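Local atomic coordinates of GCN5-related N-acetyltransferase (Kribbella flavida, PDB entry 4IUS), a protein that probably transfers acyl groups, such as acetyl from acetyl-coenzyme A, to an acceptor amine, as members of the GNAT family do. Residues 5-10 / 82-87; 57-62 / 91-96; 102-107 / 245-250; 126-131 / 163-168; 184-189 / 221-226. The protein carries 1 engineered substitution. All coordinates share one frame; numbering follows the deposited sequence.

Overall arrangement
Three of the contacts are sheet pairings and two are packing without hydrogen bonds between the segments. Interaction 5, closest to the middle of the chain, is buried and joins parallel strands; interactions 3 and 4 are antiparallel pairings in the same mixed sheet, partly buried and on opposite sides of the chain's centre, interaction 4 involving an outermost strand. Interaction 1 is a buried meeting of alanines and a valine, and it touches interaction 3 through the 82-87 turn and interaction 5 through helix 6-19. Interaction 2, about 44 Å from interaction 4 between centres, joins two helices, with a proline-histidine CH-pi contact at its partly exposed side, and reaches interaction 3 through L250.

Interaction 1 of 5, residues 5-10 / 82-87; sequences GIAARI and VEEANP
The methyl group of A7 points from the first turn of helix 6-19 against V82, E84 and A85. Its CB lies 3.6 Å from E84 CB and 3.8 Å from V82 CG1, so the methyl meets a β-carbon and one valine branch at once. That branch is placed by the first torsion of V82 (chi1 -180°): CG1 stands opposite the backbone N and faces the helix. A85 answers from the other segment. Its CB rests on the helix backbone itself, 3.9 Å from A8 CA, while the methyls of A8 and A85 only brush, CB to CB, at 4.5 Å. Alanine suits all three places: the CA atoms of A8 and A85 are only 4.4 Å apart, which leaves little room for longer side chains. E84 contributes only its CB here; its bent chain carries the carboxylate away to T246, whose OG1 binds OE2. No hydrogen bond crosses between the two segments, and between them the contact is van der Waals packing alone. Further along the helix I10 packs on L106 and W224. This is the close alpha/beta packing of a helix laid over one face of a mixed sheet, here with the turn leaving strand 78-82 closing one end.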
# COMPACT_ATOMS: atom_id res chain seq x y z
N GLY A 5 19.12 0.98 -3.23
CA GLY A 5 18.18 1.12 -4.30
C GLY A 5 16.77 1.46 -3.86
O GLY A 5 16.38 1.29 -2.71
N ILE A 6 15.98 1.87 -4.82
CA ILE A 6 14.61 2.31 -4.56
C ILE A 6 13.76 1.14 -4.02
O ILE A 6 12.90 1.34 -3.16
CB ILE A 6 13.98 2.98 -5.81
CG1 ILE A 6 12.66 3.65 -5.44
CG2 ILE A 6 13.77 1.97 -6.97
CD1 ILE A 6 12.09 4.49 -6.57
N ALA A 7 13.93 -0.09 -4.53
CA ALA A 7 13.12 -1.22 -4.06
C ALA A 7 13.33 -1.45 -2.56
O ALA A 7 12.39 -1.62 -1.78
CB ALA A 7 13.41 -2.47 -4.87
N ALA A 8 14.59 -1.50 -2.15
CA ALA A 8 14.92 -1.66 -0.75
C ALA A 8 14.43 -0.48 0.09
O ALA A 8 13.97 -0.70 1.21
CB ALA A 8 16.43 -1.88 -0.55
N ARG A 9 14.52 0.75 -0.44
CA ARG A 9 14.03 1.91 0.30
C ARG A 9 12.53 1.76 0.56
O ARG A 9 12.06 2.02 1.67
CB ARG A 9 14.33 3.16 -0.48
CG ARG A 9 13.90 4.39 0.27
CD ARG A 9 14.19 5.67 -0.47
NE ARG A 9 13.62 6.79 0.25
CZ ARG A 9 13.41 7.97 -0.29
NH1 ARG A 9 13.70 8.21 -1.57
NH2 ARG A 9 12.81 8.90 0.43
N ILE A 10 11.77 1.35 -0.46
CA ILE A 10 10.34 1.21 -0.33
C ILE A 10 10.00 0.09 0.64
O ILE A 10 9.17 0.26 1.56
CB ILE A 10 9.67 0.96 -1.68
CG1 ILE A 10 9.73 2.28 -2.51
CG2 ILE A 10 8.24 0.48 -1.52
CD1 ILE A 10 9.30 2.10 -3.95
N VAL A 82 9.04 -7.27 -1.88
CA VAL A 82 9.44 -6.51 -3.06
C VAL A 82 10.58 -7.31 -3.67
O VAL A 82 11.62 -7.48 -3.02
CB VAL A 82 9.85 -5.06 -2.70
CG1 VAL A 82 10.25 -4.34 -4.01
CG2 VAL A 82 8.72 -4.32 -1.99
N GLU A 83 10.39 -7.85 -4.86
CA GLU A 83 11.35 -8.81 -5.40
C GLU A 83 12.77 -8.26 -5.44
O GLU A 83 13.71 -8.95 -5.11
CB GLU A 83 10.90 -9.27 -6.79
CG GLU A 83 11.87 -10.20 -7.49
CD GLU A 83 12.08 -11.55 -6.80
OE1 GLU A 83 11.14 -12.05 -6.12
OE2 GLU A 83 13.21 -12.10 -6.92
N GLU A 84 12.92 -7.02 -5.89
CA GLU A 84 14.24 -6.45 -6.07
C GLU A 84 14.93 -6.12 -4.76
O GLU A 84 16.12 -5.98 -4.70
CB GLU A 84 14.18 -5.22 -6.98
CG GLU A 84 13.65 -5.49 -8.40
CD GLU A 84 12.13 -5.42 -8.55
OE1 GLU A 84 11.41 -5.29 -7.53
OE2 GLU A 84 11.64 -5.58 -9.72
N ALA A 85 14.16 -6.00 -3.69
CA ALA A 85 14.70 -5.75 -2.35
C ALA A 85 15.28 -7.06 -1.76
O ALA A 85 16.20 -7.01 -0.96
CB ALA A 85 13.62 -5.23 -1.40
N ASN A 86 14.70 -8.21 -2.11
CA ASN A 86 15.14 -9.50 -1.59
C ASN A 86 15.05 -10.58 -2.69
O ASN A 86 14.17 -11.47 -2.65
CB ASN A 86 14.33 -9.89 -0.35
CG ASN A 86 14.54 -8.96 0.81
OD1 ASN A 86 13.78 -8.01 0.99
ND2 ASN A 86 15.58 -9.20 1.58
N PRO A 87 15.96 -10.50 -3.67
CA PRO A 87 15.78 -11.36 -4.83
C PRO A 87 15.80 -12.84 -4.42
O PRO A 87 16.68 -13.28 -3.68
CB PRO A 87 16.98 -11.01 -5.70
CG PRO A 87 17.35 -9.63 -5.32
CD PRO A 87 17.00 -9.47 -3.88

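Interaction 2 of 5, residues 57-62 / 91-96; sequences AEVPWA and YVLVEH
P60 lays the CG of its pyrrolidine ring over one face of the H96 imidazole, 3.5 Å from the ring centroid and only 15° off the normal, a clear CH-pi contact. The closest ring atom is H96 CE1, 3.4 Å from P60 CG. On the opposite face sits the CG of the preceding residue, E95, displaced toward the rim, while V92 CG1 lies at the ring edge in its plane. The imidazole is thus sandwiched between aliphatic groups just where helix 89-95 ends. H96 reaches P60 because its CG stands beside its own backbone N (chi1 -61°), swinging the ring across to the neighbouring helix. Proline fits the first turn of helix 59-71, where no earlier carbonyl needs its missing N-H, and offers a rigid, flat-sided partner. Deeper in, V59 points at the other helix. Its CB meets V92 CG1 at 3.6 Å, and its CG1 touches L93 CD2 at 3.9 Å, the V59 and L93 side chains crossing at about a right angle. Beyond them L93 continues onto L250 of the sheet. With an alanine in place of H96, the P60 ring would probably lose its flat partner and a gap would open beside P60. With no hydrogen bond between the segments, the helices are held by apolar packing, branched aliphatics inside and a proline-imidazole CH-pi contact at the partly exposed side.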
# COMPACT_ATOMS: atom_id res chain seq x y z
N ALA A 57 18.52 -21.58 3.77
CA ALA A 57 18.42 -22.67 4.72
C ALA A 57 17.59 -22.28 5.94
O ALA A 57 17.06 -23.16 6.62
CB ALA A 57 19.82 -23.14 5.15
N GLU A 58 17.53 -20.98 6.26
CA GLU A 58 16.81 -20.50 7.43
C GLU A 58 15.32 -20.43 7.19
O GLU A 58 14.55 -20.29 8.14
CB GLU A 58 17.31 -19.07 7.79
CG GLU A 58 18.76 -19.03 8.29
CD GLU A 58 19.30 -17.63 8.60
OE1 GLU A 58 18.54 -16.63 8.47
OE2 GLU A 58 20.51 -17.57 8.97
N VAL A 59 14.90 -20.39 5.95
CA VAL A 59 13.50 -20.07 5.66
C VAL A 59 12.49 -21.08 6.22
O VAL A 59 11.45 -20.67 6.73
CB VAL A 59 13.29 -19.75 4.15
CG1 VAL A 59 11.81 -19.58 3.84
CG2 VAL A 59 14.12 -18.51 3.76
N PRO A 60 12.74 -22.41 6.13
CA PRO A 60 11.73 -23.32 6.68
C PRO A 60 11.43 -23.06 8.16
O PRO A 60 10.27 -22.92 8.55
CB PRO A 60 12.34 -24.69 6.46
CG PRO A 60 13.19 -24.50 5.25
CD PRO A 60 13.78 -23.12 5.36
N TRP A 61 12.45 -22.94 8.98
CA TRP A 61 12.28 -22.64 10.40
C TRP A 61 11.63 -21.28 10.58
O TRP A 61 10.78 -21.10 11.44
CB TRP A 61 13.65 -22.70 11.07
CG TRP A 61 13.70 -21.94 12.37
CD1 TRP A 61 13.27 -22.36 13.63
CD2 TRP A 61 14.07 -20.57 12.52
NE1 TRP A 61 13.42 -21.34 14.52
CE2 TRP A 61 13.87 -20.24 13.90
CE3 TRP A 61 14.55 -19.60 11.67
CZ2 TRP A 61 14.12 -18.97 14.37
CZ3 TRP A 61 14.80 -18.34 12.16
CH2 TRP A 61 14.60 -18.04 13.49
N ALA A 62 12.04 -20.30 9.79
CA ALA A 62 11.47 -18.96 9.95
C ALA A 62 9.96 -18.96 9.67
O ALA A 62 9.16 -18.35 10.40
CB ALA A 62 12.20 -17.98 9.01
N TYR A 91 10.51 -17.17 -4.01
CA TYR A 91 10.56 -18.53 -4.51
C TYR A 91 10.89 -19.52 -3.39
O TYR A 91 10.38 -20.63 -3.39
CB TYR A 91 11.59 -18.69 -5.62
CG TYR A 91 11.13 -18.19 -6.97
CD1 TYR A 91 9.88 -18.53 -7.49
CD2 TYR A 91 12.04 -17.58 -7.79
CE1 TYR A 91 9.52 -18.13 -8.78
CE2 TYR A 91 11.69 -17.16 -9.06
CZ TYR A 91 10.43 -17.44 -9.55
OH TYR A 91 10.10 -17.03 -10.80
N VAL A 92 11.70 -19.12 -2.41
CA VAL A 92 11.99 -20.00 -1.27
C VAL A 92 10.70 -20.18 -0.42
O VAL A 92 10.39 -21.25 0.05
CB VAL A 92 13.19 -19.55 -0.47
CG1 VAL A 92 13.48 -20.58 0.63
CG2 VAL A 92 14.43 -19.38 -1.38
N LEU A 93 9.91 -19.10 -0.25
CA LEU A 93 8.64 -19.20 0.45
C LEU A 93 7.67 -20.14 -0.26
O LEU A 93 6.94 -20.90 0.38
CB LEU A 93 7.98 -17.84 0.63
CG LEU A 93 8.70 -16.87 1.53
CD1 LEU A 93 7.99 -15.53 1.53
CD2 LEU A 93 8.73 -17.45 2.94
N VAL A 94 7.65 -20.10 -1.59
CA VAL A 94 6.78 -20.99 -2.37
C VAL A 94 7.19 -22.45 -2.15
O VAL A 94 6.37 -23.33 -1.95
CB VAL A 94 6.78 -20.62 -3.85
CG1 VAL A 94 6.05 -21.68 -4.68
CG2 VAL A 94 6.10 -19.26 -4.04
N GLU A 95 8.49 -22.69 -2.16
CA GLU A 95 9.03 -24.03 -1.94
C GLU A 95 8.56 -24.61 -0.60
O GLU A 95 8.36 -25.81 -0.45
CB GLU A 95 10.55 -23.98 -2.05
CG GLU A 95 11.27 -25.28 -1.87
CD GLU A 95 12.79 -25.09 -1.80
OE1 GLU A 95 13.30 -23.95 -1.54
OE2 GLU A 95 13.50 -26.12 -1.89
N HIS A 96 8.38 -23.75 0.39
CA HIS A 96 7.96 -24.14 1.73
C HIS A 96 6.50 -23.84 2.01
O HIS A 96 6.06 -23.69 3.15
CB HIS A 96 8.94 -23.58 2.76
CG HIS A 96 10.32 -24.13 2.54
ND1 HIS A 96 10.61 -25.44 2.75
CD2 HIS A 96 11.46 -23.55 1.99
CE1 HIS A 96 11.86 -25.68 2.33
NE2 HIS A 96 12.40 -24.52 1.88

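Interaction 3 of 5, residues 102-107 / 245-250; sequences SRPPLL and ATAVHL
L106 and A247 form the apolar centre, with L106 CD2 3.7 Å from the A247 methyl. A245 adds its CB beside that of L106, and P104 CD approaches A247 CB from the other end. Small residues suit the 245-250 strand here, since they leave room for the leucine and the proline ring. Farther out P104 sets CG over one face of the H249 imidazole, 4.0 Å from its centroid and 16° off the normal, a CH-pi contact. At the polar edge S102 OG and H249 ND1 both turn to the chain terminus, binding OXT and O of R261 respectively. With an alanine in place of H249, P104 would probably lose the ring beneath it and the terminal carboxylate one of its partners. The backbones pair antiparallel. H249 N gives a nearly straight bond (177°) to S102 O at 3.0 Å, A247 N reaches P104 O at 2.9 Å, and L106 N approaches A245 O from above the carbonyl plane at 2.9 Å. P104 N faces A247 O but has no hydrogen to offer; R103 CA instead brings a CA-H...O contact of 3.0 Å to A247 O. In the mixed sheet strand 78-82 flanks 242-251 and strand 222-225 flanks 99-109; helix 6-19 covers the face bearing L106 and A245, while helix 89-95 packs against V248 and L250 on the other.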
# COMPACT_ATOMS: atom_id res chain seq x y z
N SER A 102 -0.05 -12.94 -6.93
CA SER A 102 0.13 -11.82 -7.84
C SER A 102 1.52 -11.23 -7.68
O SER A 102 2.13 -11.39 -6.62
CB SER A 102 -0.88 -10.74 -7.60
OG SER A 102 -0.71 -10.17 -6.32
N ARG A 103 1.95 -10.52 -8.71
CA ARG A 103 3.19 -9.75 -8.71
C ARG A 103 2.86 -8.37 -9.21
O ARG A 103 3.22 -7.98 -10.33
CB ARG A 103 4.28 -10.40 -9.54
CG ARG A 103 4.83 -11.65 -8.88
CD ARG A 103 5.87 -12.34 -9.74
NE ARG A 103 5.26 -12.93 -10.93
CZ ARG A 103 5.96 -13.43 -11.96
NH1 ARG A 103 7.29 -13.40 -11.98
NH2 ARG A 103 5.31 -13.96 -13.00
N PRO A 104 2.18 -7.59 -8.40
CA PRO A 104 1.78 -6.26 -8.90
C PRO A 104 2.96 -5.31 -9.04
O PRO A 104 3.91 -5.35 -8.27
CB PRO A 104 0.82 -5.77 -7.85
CG PRO A 104 0.81 -6.73 -6.74
CD PRO A 104 1.68 -7.87 -7.05
N PRO A 105 2.86 -4.39 -10.00
CA PRO A 105 3.93 -3.44 -10.17
C PRO A 105 3.87 -2.35 -9.12
O PRO A 105 2.77 -1.91 -8.76
CB PRO A 105 3.68 -2.91 -11.59
CG PRO A 105 2.18 -2.99 -11.71
CD PRO A 105 1.80 -4.23 -10.96
N LEU A 106 5.03 -1.87 -8.72
CA LEU A 106 5.11 -0.71 -7.87
C LEU A 106 5.58 0.46 -8.73
O LEU A 106 6.67 0.42 -9.31
CB LEU A 106 6.08 -0.91 -6.70
CG LEU A 106 5.77 -2.04 -5.74
CD1 LEU A 106 6.62 -1.82 -4.49
CD2 LEU A 106 4.27 -2.09 -5.40
N LEU A 107 4.73 1.46 -8.82
CA LEU A 107 4.97 2.68 -9.58
C LEU A 107 5.36 3.77 -8.60
O LEU A 107 4.87 3.81 -7.48
CB LEU A 107 3.75 3.12 -10.34
CG LEU A 107 2.99 2.09 -11.23
CD1 LEU A 107 1.84 2.75 -12.00
CD2 LEU A 107 3.85 1.24 -12.10
N ALA A 245 9.56 -1.17 -9.29
CA ALA A 245 9.80 -2.40 -8.54
C ALA A 245 8.66 -3.34 -8.76
O ALA A 245 7.64 -3.01 -9.36
CB ALA A 245 10.02 -2.09 -7.04
N THR A 246 8.81 -4.55 -8.24
CA THR A 246 7.84 -5.63 -8.42
C THR A 246 7.45 -6.12 -7.05
O THR A 246 8.29 -6.65 -6.32
CB THR A 246 8.49 -6.83 -9.18
OG1 THR A 246 9.16 -6.38 -10.36
CG2 THR A 246 7.46 -7.89 -9.52
N ALA A 247 6.19 -5.95 -6.66
CA ALA A 247 5.69 -6.55 -5.43
C ALA A 247 5.39 -8.01 -5.69
O ALA A 247 5.18 -8.44 -6.83
CB ALA A 247 4.45 -5.79 -4.96
N VAL A 248 5.37 -8.79 -4.62
CA VAL A 248 4.99 -10.20 -4.70
C VAL A 248 4.06 -10.46 -3.51
O VAL A 248 4.42 -10.16 -2.39
CB VAL A 248 6.21 -11.13 -4.57
CG1 VAL A 248 5.74 -12.55 -4.92
CG2 VAL A 248 7.35 -10.72 -5.55
N HIS A 249 2.86 -10.94 -3.79
CA HIS A 249 1.85 -11.22 -2.76
C HIS A 249 1.67 -12.72 -2.71
O HIS A 249 1.35 -13.35 -3.70
CB HIS A 249 0.52 -10.54 -3.10
CG HIS A 249 0.57 -9.05 -3.05
ND1 HIS A 249 -0.53 -8.28 -3.21
CD2 HIS A 249 1.60 -8.18 -2.72
CE1 HIS A 249 -0.18 -6.98 -3.09
NE2 HIS A 249 1.11 -6.92 -2.79
N LEU A 250 1.92 -13.29 -1.54
CA LEU A 250 1.87 -14.72 -1.28
C LEU A 250 0.86 -15.06 -0.19
O LEU A 250 0.70 -14.30 0.77
CB LEU A 250 3.24 -15.23 -0.80
CG LEU A 250 4.43 -14.92 -1.71
CD1 LEU A 250 5.25 -13.69 -1.28
CD2 LEU A 250 5.32 -16.16 -1.79

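Interaction 4 of 5, residues 126-131 / 163-168; sequences AVVASA and AVLIRM
V128 N donates to A163 O at 2.8 Å, the shortest bond between the two backbones and almost straight at 170°, although the donor stands 36° out of the carbonyl plane. The partner bond expected of an antiparallel pair, from A163 N back to V128 O, is replaced by a water: it donates to V128 O at 2.8 Å and accepts from A163 N at 3.1 Å. Here the chain peels away from the sheet toward helix 131-141, and the water keeps both backbone groups satisfied. One step back the pairing is regular. A126 and L165 exchange two hydrogen bonds, L165 N to A126 O at 2.9 Å and A126 N to L165 O at 3.0 Å. V127 and V164, the next pair along, are non-hydrogen-bonded, between the A126-L165 pair and the water-bridged V128 and A163.

The side chain that carries the apolar part is V128. Its CG2, set beside its own backbone N by a chi1 of 165°, touches A163 CB at 3.8 Å and L165 CG at 4.0 Å. A branched residue suits this spot, since CB and CG2 also touch A163 O while V128 packs on Q134 and F154. Alanine at 163 leaves space for that branch. S130 is the N-cap just before helix 131-141, its OG bonded to E133 N.

Strand 123-127 joins the sheet at its edge and the helix that follows packs against it, consistent with the GNAT fold. Chemically the contact rests on backbone hydrogen bonds and one bridging water, with valine, alanine and leucine sealing the side that faces helix 131-141.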
# COMPACT_ATOMS: atom_id res chain seq x y z
N ALA A 126 -10.28 19.07 -2.30
CA ALA A 126 -10.05 19.50 -0.94
C ALA A 126 -9.43 18.35 -0.15
O ALA A 126 -9.90 17.22 -0.21
CB ALA A 126 -11.37 19.90 -0.28
N VAL A 127 -8.45 18.65 0.69
CA VAL A 127 -7.92 17.70 1.64
C VAL A 127 -9.01 17.34 2.65
O VAL A 127 -9.78 18.19 3.10
CB VAL A 127 -6.70 18.30 2.36
CG1 VAL A 127 -7.13 19.38 3.35
CG2 VAL A 127 -5.88 17.21 3.04
N VAL A 128 -9.08 16.07 3.05
CA VAL A 128 -9.99 15.62 4.09
C VAL A 128 -9.61 16.27 5.42
O VAL A 128 -8.45 16.23 5.82
CB VAL A 128 -9.95 14.09 4.23
CG1 VAL A 128 -10.59 13.62 5.50
CG2 VAL A 128 -10.62 13.47 3.03
N ALA A 129 -10.59 16.90 6.08
CA ALA A 129 -10.37 17.69 7.28
C ALA A 129 -11.40 17.39 8.37
O ALA A 129 -11.55 18.18 9.31
CB ALA A 129 -10.37 19.16 6.92
N SER A 130 -12.03 16.24 8.31
CA SER A 130 -12.96 15.82 9.32
C SER A 130 -13.22 14.32 9.24
O SER A 130 -12.99 13.69 8.21
CB SER A 130 -14.29 16.56 9.17
OG SER A 130 -14.99 16.11 8.03
N ALA A 131 -13.75 13.78 10.32
CA ALA A 131 -14.22 12.41 10.38
C ALA A 131 -15.26 12.16 9.29
O ALA A 131 -15.24 11.14 8.62
CB ALA A 131 -14.77 12.09 11.76
N ALA A 163 -6.01 12.13 3.32
CA ALA A 163 -6.80 11.79 2.16
C ALA A 163 -7.31 13.06 1.51
O ALA A 163 -7.28 14.12 2.11
CB ALA A 163 -7.94 10.82 2.51
N VAL A 164 -7.84 12.90 0.30
CA VAL A 164 -8.41 14.01 -0.47
C VAL A 164 -9.76 13.58 -1.05
O VAL A 164 -9.99 12.40 -1.29
CB VAL A 164 -7.45 14.49 -1.60
CG1 VAL A 164 -6.07 14.80 -1.03
CG2 VAL A 164 -7.41 13.52 -2.77
N LEU A 165 -10.60 14.57 -1.28
CA LEU A 165 -11.83 14.39 -2.04
C LEU A 165 -11.80 15.29 -3.24
O LEU A 165 -11.50 16.49 -3.15
CB LEU A 165 -13.05 14.74 -1.15
CG LEU A 165 -13.29 13.75 0.01
CD1 LEU A 165 -14.38 14.28 0.93
CD2 LEU A 165 -13.65 12.34 -0.49
N ILE A 166 -12.16 14.71 -4.37
CA ILE A 166 -12.43 15.43 -5.61
C ILE A 166 -13.94 15.60 -5.68
O ILE A 166 -14.68 14.61 -5.51
CB ILE A 166 -11.92 14.66 -6.84
CG1 ILE A 166 -10.45 14.37 -6.77
CG2 ILE A 166 -12.32 15.33 -8.14
CD1 ILE A 166 -9.60 15.59 -6.73
N ARG A 167 -14.40 16.83 -5.89
CA ARG A 167 -15.82 17.14 -5.89
C ARG A 167 -16.25 17.62 -7.25
O ARG A 167 -15.51 18.31 -7.95
CB ARG A 167 -16.10 18.20 -4.86
CG ARG A 167 -15.50 17.89 -3.48
CD ARG A 167 -14.36 18.83 -3.09
NE ARG A 167 -14.93 20.17 -3.10
CZ ARG A 167 -15.72 20.65 -2.15
NH1 ARG A 167 -16.34 21.83 -2.30
NH2 ARG A 167 -15.88 19.97 -1.02
N MSE A 168 -17.46 17.25 -7.61
CA MSE A 168 -18.11 17.75 -8.79
C MSE A 168 -19.33 18.57 -8.34
O MSE A 168 -20.21 18.03 -7.63
CB MSE A 168 -18.51 16.57 -9.68
CG MSE A 168 -19.24 16.95 -10.94
SE MSE A 168 -18.23 17.97 -12.24
CE MSE A 168 -17.33 16.47 -13.08
O HOH W 1 -6.60 14.10 5.58

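Interaction 5 of 5, residues 184-189 / 221-226; sequences GVTEVA and TLAWLT. With EDO (1,2-ethanediol), chain E.
T186 N bonds to L222 O, W224 N to T186 O, and V188 N to W224 O at 2.9 Å, joining the strands in parallel. At the start G184 O takes two donors, T221 N at 2.7 Å on a lone pair and L222 N at 3.1 Å, tilted from the carbonyl plane. Glycine suits this turn on two counts: its phi is positive (76°), and a CB would collide with T221 OG1.

Ring contacts centre on W224. E187, extended with CG opposite its backbone N (chi1 -177°), runs across one face of the indole. Its CG stands 3.6 Å from the six-membered ring's centroid, and the carboxylate lies nearly parallel to the ring, planes 12° apart. V185 CG1 meets the indole edge at W224 CD1, 3.6 Å away. In the same plane NE1 donates to O1 of a bound 1,2-ethanediol at 3.1 Å.

On the sheet face opposite V185, E187 and W224, T186 CG2 touches A223 CB at 3.8 Å and both side chains rest on helix 202-216.

Beyond W224 direct pairing stops, and a water accepts from T226 N while lying close to V188 O and E187 OE2. Strand 185-193, helix 202-216 and strand 222-225 form a beta-alpha-beta unit whose two parallel strands are neighbours in the sheet. The loosening at its end is consistent with the splayed parallel strands that, in GNAT enzymes, receive acetyl-coenzyme A.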
# COMPACT_ATOMS: atom_id res chain seq x y z
N GLY A 184 10.76 9.47 4.51
CA GLY A 184 10.39 10.28 3.34
C GLY A 184 9.47 9.60 2.34
O GLY A 184 9.11 10.20 1.32
N VAL A 185 9.09 8.36 2.60
CA VAL A 185 8.30 7.57 1.68
C VAL A 185 6.86 7.52 2.15
O VAL A 185 6.58 7.35 3.34
CB VAL A 185 8.85 6.13 1.55
CG1 VAL A 185 8.07 5.38 0.50
CG2 VAL A 185 10.34 6.13 1.24
N THR A 186 5.95 7.67 1.19
CA THR A 186 4.52 7.44 1.38
C THR A 186 4.00 6.51 0.29
O THR A 186 4.53 6.50 -0.80
CB THR A 186 3.72 8.77 1.37
OG1 THR A 186 2.36 8.51 1.79
CG2 THR A 186 3.72 9.43 0.01
N GLU A 187 2.96 5.75 0.62
CA GLU A 187 2.17 5.00 -0.31
C GLU A 187 0.88 5.75 -0.59
O GLU A 187 0.19 6.11 0.36
CB GLU A 187 1.87 3.60 0.21
CG GLU A 187 1.08 2.79 -0.82
CD GLU A 187 0.54 1.45 -0.36
OE1 GLU A 187 0.76 1.12 0.81
OE2 GLU A 187 -0.09 0.75 -1.20
N VAL A 188 0.54 5.94 -1.86
CA VAL A 188 -0.75 6.48 -2.26
C VAL A 188 -1.65 5.28 -2.55
O VAL A 188 -1.26 4.35 -3.28
CB VAL A 188 -0.62 7.43 -3.45
CG1 VAL A 188 -1.99 7.84 -3.96
CG2 VAL A 188 0.18 8.66 -3.03
N ALA A 189 -2.83 5.24 -1.94
CA ALA A 189 -3.72 4.10 -2.00
C ALA A 189 -5.13 4.61 -1.75
O ALA A 189 -5.39 5.79 -1.70
CB ALA A 189 -3.31 3.02 -0.97
N THR A 221 9.23 12.67 0.25
CA THR A 221 10.12 12.87 -0.89
C THR A 221 10.02 11.77 -1.97
O THR A 221 10.63 11.87 -3.03
CB THR A 221 11.57 13.00 -0.40
OG1 THR A 221 11.97 11.77 0.20
CG2 THR A 221 11.68 14.16 0.59
N LEU A 222 9.25 10.74 -1.68
CA LEU A 222 9.00 9.67 -2.63
C LEU A 222 7.58 9.14 -2.41
O LEU A 222 7.23 8.88 -1.22
CB LEU A 222 10.02 8.52 -2.48
CG LEU A 222 9.87 7.33 -3.41
CD1 LEU A 222 10.11 7.71 -4.86
CD2 LEU A 222 10.78 6.17 -2.97
N ALA A 223 6.78 8.93 -3.47
CA ALA A 223 5.45 8.33 -3.37
C ALA A 223 5.42 7.12 -4.26
O ALA A 223 5.97 7.16 -5.35
CB ALA A 223 4.35 9.32 -3.78
N TRP A 224 4.78 6.04 -3.80
CA TRP A 224 4.60 4.87 -4.61
C TRP A 224 3.19 4.38 -4.49
O TRP A 224 2.48 4.68 -3.54
CB TRP A 224 5.60 3.76 -4.28
CG TRP A 224 5.43 3.16 -2.93
CD1 TRP A 224 5.94 3.62 -1.73
CD2 TRP A 224 4.62 2.02 -2.59
NE1 TRP A 224 5.53 2.82 -0.69
CE2 TRP A 224 4.75 1.83 -1.16
CE3 TRP A 224 3.82 1.13 -3.32
CZ2 TRP A 224 4.11 0.78 -0.49
CZ3 TRP A 224 3.16 0.10 -2.63
CH2 TRP A 224 3.30 -0.07 -1.27
N LEU A 225 2.76 3.64 -5.50
CA LEU A 225 1.46 2.97 -5.51
C LEU A 225 1.50 1.71 -6.33
O LEU A 225 2.43 1.49 -7.10
CB LEU A 225 0.36 3.87 -6.01
CG LEU A 225 0.46 4.43 -7.41
CD1 LEU A 225 -0.03 3.40 -8.46
CD2 LEU A 225 -0.31 5.75 -7.54
N THR A 226 0.53 0.84 -6.07
CA THR A 226 0.28 -0.26 -6.94
C THR A 226 -1.09 -0.08 -7.59
O THR A 226 -2.03 0.34 -6.93
CB THR A 226 0.47 -1.59 -6.22
OG1 THR A 226 0.47 -2.59 -7.22
CG2 THR A 226 -0.63 -1.88 -5.22
C1 EDO E . 4.72 3.79 3.16
O1 EDO E . 5.41 2.80 2.38
C2 EDO E . 5.61 4.20 4.32
O2 EDO E . 5.27 3.47 5.52
O HOH W 2 -1.09 1.61 -3.60